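Local coordinates for phosphonate monoester hydrolase (Ruegeria pomeroyi, PDB 4UPK), which is a hydrolase of the sulfatase family, built on the alpha/beta fold shared across the alkaline phosphatase clan, at residues 38-43 and 234-239; 341-346 and 370-375. All coordinates share one frame; numbering follows the deposited sequence.

Contact 1 (38-43 and 234-239)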
# COMPACT_ATOMS: atom_id res chain seq x y z
N PHE A 38 20.71 20.41 11.01
CA PHE A 38 20.98 19.23 11.82
C PHE A 38 22.31 18.60 11.41
O PHE A 38 22.40 17.95 10.36
CB PHE A 38 19.80 18.25 11.70
CG PHE A 38 19.76 17.08 12.66
CD1 PHE A 38 20.64 17.00 13.73
CD2 PHE A 38 18.80 16.08 12.51
CE1 PHE A 38 20.60 15.92 14.61
CE2 PHE A 38 18.77 15.00 13.39
CZ PHE A 38 19.65 14.94 14.45
N ILE A 39 23.36 18.83 12.25
CA ILE A 39 24.69 18.26 12.01
C ILE A 39 24.93 17.11 12.98
O ILE A 39 24.74 17.28 14.19
CB ILE A 39 25.90 19.27 12.05
CG1 ILE A 39 25.68 20.47 11.14
CG2 ILE A 39 27.27 18.55 11.72
CD1 ILE A 39 26.75 21.58 11.32
N ILE A 40 25.39 15.97 12.43
CA ILE A 40 25.77 14.77 13.17
C ILE A 40 27.20 14.39 12.78
O ILE A 40 27.48 14.10 11.61
CB ILE A 40 24.76 13.57 13.01
CG1 ILE A 40 23.33 13.95 13.48
CG2 ILE A 40 25.28 12.30 13.75
CD1 ILE A 40 22.28 12.90 13.27
N ILE A 41 28.09 14.43 13.78
CA ILE A 41 29.49 14.04 13.63
C ILE A 41 29.51 12.57 14.07
O ILE A 41 28.95 12.24 15.11
CB ILE A 41 30.45 14.94 14.50
CG1 ILE A 41 30.34 16.43 14.13
CG2 ILE A 41 31.92 14.47 14.40
CD1 ILE A 41 30.90 17.40 15.22
N ASP A 42 30.09 11.68 13.26
CA ASP A 42 30.19 10.27 13.62
C ASP A 42 31.41 10.07 14.56
O ASP A 42 32.51 10.61 14.29
CB ASP A 42 30.34 9.40 12.36
CG ASP A 42 29.70 8.03 12.40
OD1 ASP A 42 30.17 7.18 13.17
OD2 ASP A 42 28.76 7.78 11.61
N GLN A 43 31.18 9.34 15.68
CA GLN A 43 32.17 8.88 16.65
C GLN A 43 32.89 9.89 17.53
O GLN A 43 33.86 9.51 18.18
CB GLN A 43 33.15 7.88 15.99
CG GLN A 43 33.22 6.52 16.66
CD GLN A 43 33.50 5.38 15.71
OE1 GLN A 43 34.60 4.84 15.66
NE2 GLN A 43 32.50 4.97 14.95
N PHE A 234 15.57 22.62 5.49
CA PHE A 234 15.98 21.60 6.43
C PHE A 234 17.16 20.85 5.78
O PHE A 234 16.97 20.15 4.77
CB PHE A 234 14.80 20.65 6.79
CG PHE A 234 15.12 19.43 7.63
CD1 PHE A 234 16.12 19.47 8.59
CD2 PHE A 234 14.37 18.27 7.50
CE1 PHE A 234 16.41 18.34 9.38
CE2 PHE A 234 14.64 17.14 8.28
CZ PHE A 234 15.65 17.19 9.23
N ALA A 235 18.37 21.06 6.34
CA ALA A 235 19.60 20.45 5.84
C ALA A 235 20.18 19.56 6.91
O ALA A 235 20.29 19.96 8.08
CB ALA A 235 20.61 21.52 5.44
N HIS A 236 20.51 18.32 6.49
CA HIS A 236 21.09 17.29 7.34
C HIS A 236 22.49 16.99 6.81
O HIS A 236 22.65 16.44 5.72
CB HIS A 236 20.19 16.03 7.41
CG HIS A 236 20.62 15.04 8.45
ND1 HIS A 236 21.29 15.44 9.60
CD2 HIS A 236 20.42 13.70 8.50
CE1 HIS A 236 21.47 14.35 10.31
NE2 HIS A 236 20.98 13.27 9.69
N LEU A 237 23.51 17.39 7.58
CA LEU A 237 24.93 17.26 7.22
C LEU A 237 25.64 16.31 8.21
O LEU A 237 25.58 16.51 9.42
CB LEU A 237 25.54 18.68 7.13
CG LEU A 237 27.06 18.88 6.94
CD1 LEU A 237 27.49 18.64 5.50
CD2 LEU A 237 27.44 20.30 7.32
N THR A 238 26.24 15.24 7.65
CA THR A 238 26.83 14.12 8.38
C THR A 238 28.31 13.86 8.05
O THR A 238 28.65 13.31 7.00
CB THR A 238 25.98 12.85 8.13
OG1 THR A 238 26.01 12.57 6.73
CG2 THR A 238 24.52 12.99 8.61
N TYR A 239 29.17 14.22 9.00
CA TYR A 239 30.61 14.02 8.91
C TYR A 239 30.97 12.68 9.52
O TYR A 239 30.65 12.44 10.68
CB TYR A 239 31.37 15.12 9.66
CG TYR A 239 31.19 16.51 9.09
CD1 TYR A 239 31.91 16.91 7.96
CD2 TYR A 239 30.35 17.44 9.69
CE1 TYR A 239 31.79 18.20 7.45
CE2 TYR A 239 30.23 18.74 9.19
CZ TYR A 239 30.96 19.11 8.07
OH TYR A 239 30.89 20.38 7.55
O HOH W 1 27.66 11.69 10.78
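Phe38 and His236 sit side by side on neighbouring parallel strands, and both their backbones and their rings meet. Strands 38-41 and 234-239 run at 11° to one another. The ladder of backbone bonds starts with Phe38 N to Ala235 O at 3.0 Å and goes on through Leu237 N to Phe38 O, Ile40 N to Leu237 O and Tyr239 N to Ile40 O, the last of these bent. Asp42 N carries it past the strand end with a bond of 2.7 Å to Tyr239 O. A water donates to both Ile40 O and Tyr239 O.

One side chain joins the ladder. His236 ND1 donates to Phe38 O at 2.8 Å, with the oxygen close to the plane of the imidazole. This donor stands above the carbonyl plane, and Leu237 N reaches the same oxygen from the opposite face.

The rings of Phe38 and His236 form an offset stack, centroids 4.7 Å apart and planes at 26°. In each residue CG stands opposite the backbone nitrogen, and the side chains lie alongside each other. His236 CE1 lies over the rim of the phenyl face. Ile40 CD1 comes to the imidazole edge, 3.4 Å from CE1 of His236. Phe38 CB in turn meets the edge of the Phe234 ring.

Apolar contacts fill the face that carries Ile39 and Tyr239. Ile39 CG2 touches the tyrosine ring edge at CD2 (3.9 Å), and Ile39 CG1 nears Leu237 CD2. Helices 213-224 and 303-333 cover this face; helix 82-91 covers the one with Phe38 and Ile40.

With ND1 spent as a donor on a backbone carbonyl, the imidazole of His236 is fixed in rotation, and Phe38 O, buried in the sheet, is gripped by two N-H groups.

Contact 2 (341-346 and 370-375)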
# COMPACT_ATOMS: atom_id res chain seq x y z
N LEU A 341 17.28 26.83 13.73
CA LEU A 341 17.41 25.86 14.80
C LEU A 341 18.64 25.03 14.40
O LEU A 341 18.62 24.33 13.37
CB LEU A 341 16.15 24.96 14.93
CG LEU A 341 16.27 23.75 15.87
CD1 LEU A 341 16.48 24.18 17.34
CD2 LEU A 341 15.08 22.85 15.75
N ILE A 342 19.72 25.18 15.18
CA ILE A 342 20.97 24.46 14.95
C ILE A 342 21.07 23.34 15.96
O ILE A 342 20.97 23.58 17.17
CB ILE A 342 22.24 25.38 14.93
CG1 ILE A 342 22.11 26.50 13.85
CG2 ILE A 342 23.53 24.55 14.73
CD1 ILE A 342 23.18 27.63 13.92
N VAL A 343 21.23 22.11 15.46
CA VAL A 343 21.38 20.93 16.30
C VAL A 343 22.71 20.27 15.93
O VAL A 343 22.90 19.84 14.79
CB VAL A 343 20.20 19.91 16.26
CG1 VAL A 343 20.41 18.80 17.29
CG2 VAL A 343 18.84 20.58 16.47
N VAL A 344 23.63 20.22 16.90
CA VAL A 344 24.93 19.59 16.71
C VAL A 344 25.08 18.50 17.76
O VAL A 344 24.93 18.76 18.96
CB VAL A 344 26.14 20.56 16.66
CG1 VAL A 344 27.44 19.81 16.32
CG2 VAL A 344 25.91 21.68 15.65
N THR A 345 25.37 17.28 17.30
CA THR A 345 25.56 16.12 18.15
C THR A 345 26.50 15.10 17.47
O THR A 345 26.94 15.30 16.34
CB THR A 345 24.16 15.48 18.48
OG1 THR A 345 24.28 14.58 19.59
CG2 THR A 345 23.50 14.78 17.28
N ALA A 346 26.78 13.99 18.17
CA ALA A 346 27.45 12.80 17.66
C ALA A 346 26.44 11.66 17.81
O ALA A 346 25.60 11.70 18.71
CB ALA A 346 28.73 12.51 18.42
N THR A 370 27.69 11.41 24.29
CA THR A 370 27.89 12.24 23.09
C THR A 370 27.64 13.72 23.32
O THR A 370 26.79 14.07 24.14
CB THR A 370 27.08 11.69 21.91
OG1 THR A 370 25.76 11.35 22.36
CG2 THR A 370 27.70 10.49 21.31
N PRO A 371 28.38 14.61 22.61
CA PRO A 371 28.11 16.04 22.78
C PRO A 371 26.78 16.43 22.13
O PRO A 371 26.33 15.77 21.19
CB PRO A 371 29.31 16.70 22.09
CG PRO A 371 29.73 15.71 21.03
CD PRO A 371 29.44 14.35 21.61
N LEU A 372 26.14 17.48 22.66
CA LEU A 372 24.89 18.02 22.16
C LEU A 372 24.82 19.53 22.39
O LEU A 372 24.88 19.99 23.53
CB LEU A 372 23.63 17.30 22.71
CG LEU A 372 22.26 17.87 22.26
CD1 LEU A 372 22.07 17.78 20.75
CD2 LEU A 372 21.13 17.20 22.94
N ILE A 373 24.71 20.28 21.28
CA ILE A 373 24.61 21.73 21.30
C ILE A 373 23.37 22.06 20.51
O ILE A 373 23.21 21.60 19.37
CB ILE A 373 25.86 22.51 20.75
CG1 ILE A 373 27.20 22.02 21.38
CG2 ILE A 373 25.68 24.04 20.94
CD1 ILE A 373 28.48 22.34 20.54
N ILE A 374 22.48 22.87 21.11
CA ILE A 374 21.29 23.31 20.43
C ILE A 374 21.19 24.82 20.51
O ILE A 374 21.18 25.39 21.60
CB ILE A 374 19.98 22.58 20.91
CG1 ILE A 374 20.08 21.03 20.69
CG2 ILE A 374 18.73 23.19 20.21
CD1 ILE A 374 18.85 20.19 21.21
N ARG A 375 21.12 25.46 19.34
CA ARG A 375 20.91 26.89 19.26
C ARG A 375 19.57 27.13 18.60
O ARG A 375 19.30 26.59 17.52
CB ARG A 375 22.01 27.63 18.50
CG ARG A 375 22.03 29.10 18.91
CD ARG A 375 22.89 29.97 18.04
NE ARG A 375 22.78 31.38 18.43
CZ ARG A 375 21.81 32.20 18.05
NH1 ARG A 375 20.83 31.76 17.27
NH2 ARG A 375 21.80 33.46 18.46
O HOH W 2 24.00 10.06 20.71
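Ile342 and Arg375 pair through both backbone bonds, Ile342 N to Arg375 O at 2.8 Å and Arg375 N to Ile342 O at 2.9 Å. Val344 and Ile373 repeat this two-way bonding, with Val344 N to Ile373 O at 2.9 Å. Between them, Val343 and Ile374 make a non-hydrogen-bonded pair. Here the side chains are closely packed. Val343 CG1, anti to its own nitrogen (chi1 -174°), meets Leu372 CD1 at 4.0 Å and also nears Ile374 CG1. Leu341 lies alongside Ile374, its CD1 3.8 Å from Ile374 CG2. Helix 394-402 packs on Leu341 and Leu372, while helix 60-67 packs on Val344 and Ile373 across the sheet.

The two strands run at 177°, an antiparallel pair within the mixed central sheet of the sulfatase-family domain. Strand 372-375 also pairs with strand 70-76 on its other edge.

Toward Thr370 the regular pairing gives way. Thr345 OG1 donates to Pro371 O at 2.9 Å, in the carbonyl plane. Ala346 CB touches both Thr370 CG2 (3.7 Å) and Pro371 CD (3.8 Å), which lie on the same side of it. A water links Ala346 O to Thr370 OG1. Pro371 is partly exposed, as is Arg375 at the far end, where the extended side chain carries Arg375 NE to a salt bridge with Asp68.

Contacts 1 and 2 are neighbours in one mixed sheet, with centres 10 Å apart. Strand 35-41 lies between strands 234-239 and 340-346, and strand 340-346 passes the sheet on to strand 372-375. Probable hydrogen bonds tie the inner strands together, Ile39 N to Val343 O at 2.8 Å and Ile41 N to Thr345 O at 2.9 Å. Ile41 O also packs against Ala346 CB. The pairing is parallel in contact 1 and across this seam, and turns antiparallel in contact 2. At the C-terminal end of the parallel strands, where the alkaline phosphatase clan's active site usually lies, Asp42 OD2 hydrogen-bonds Tyr130 OH and forms a salt bridge with Arg86; Asp42 also touches His243 and His348.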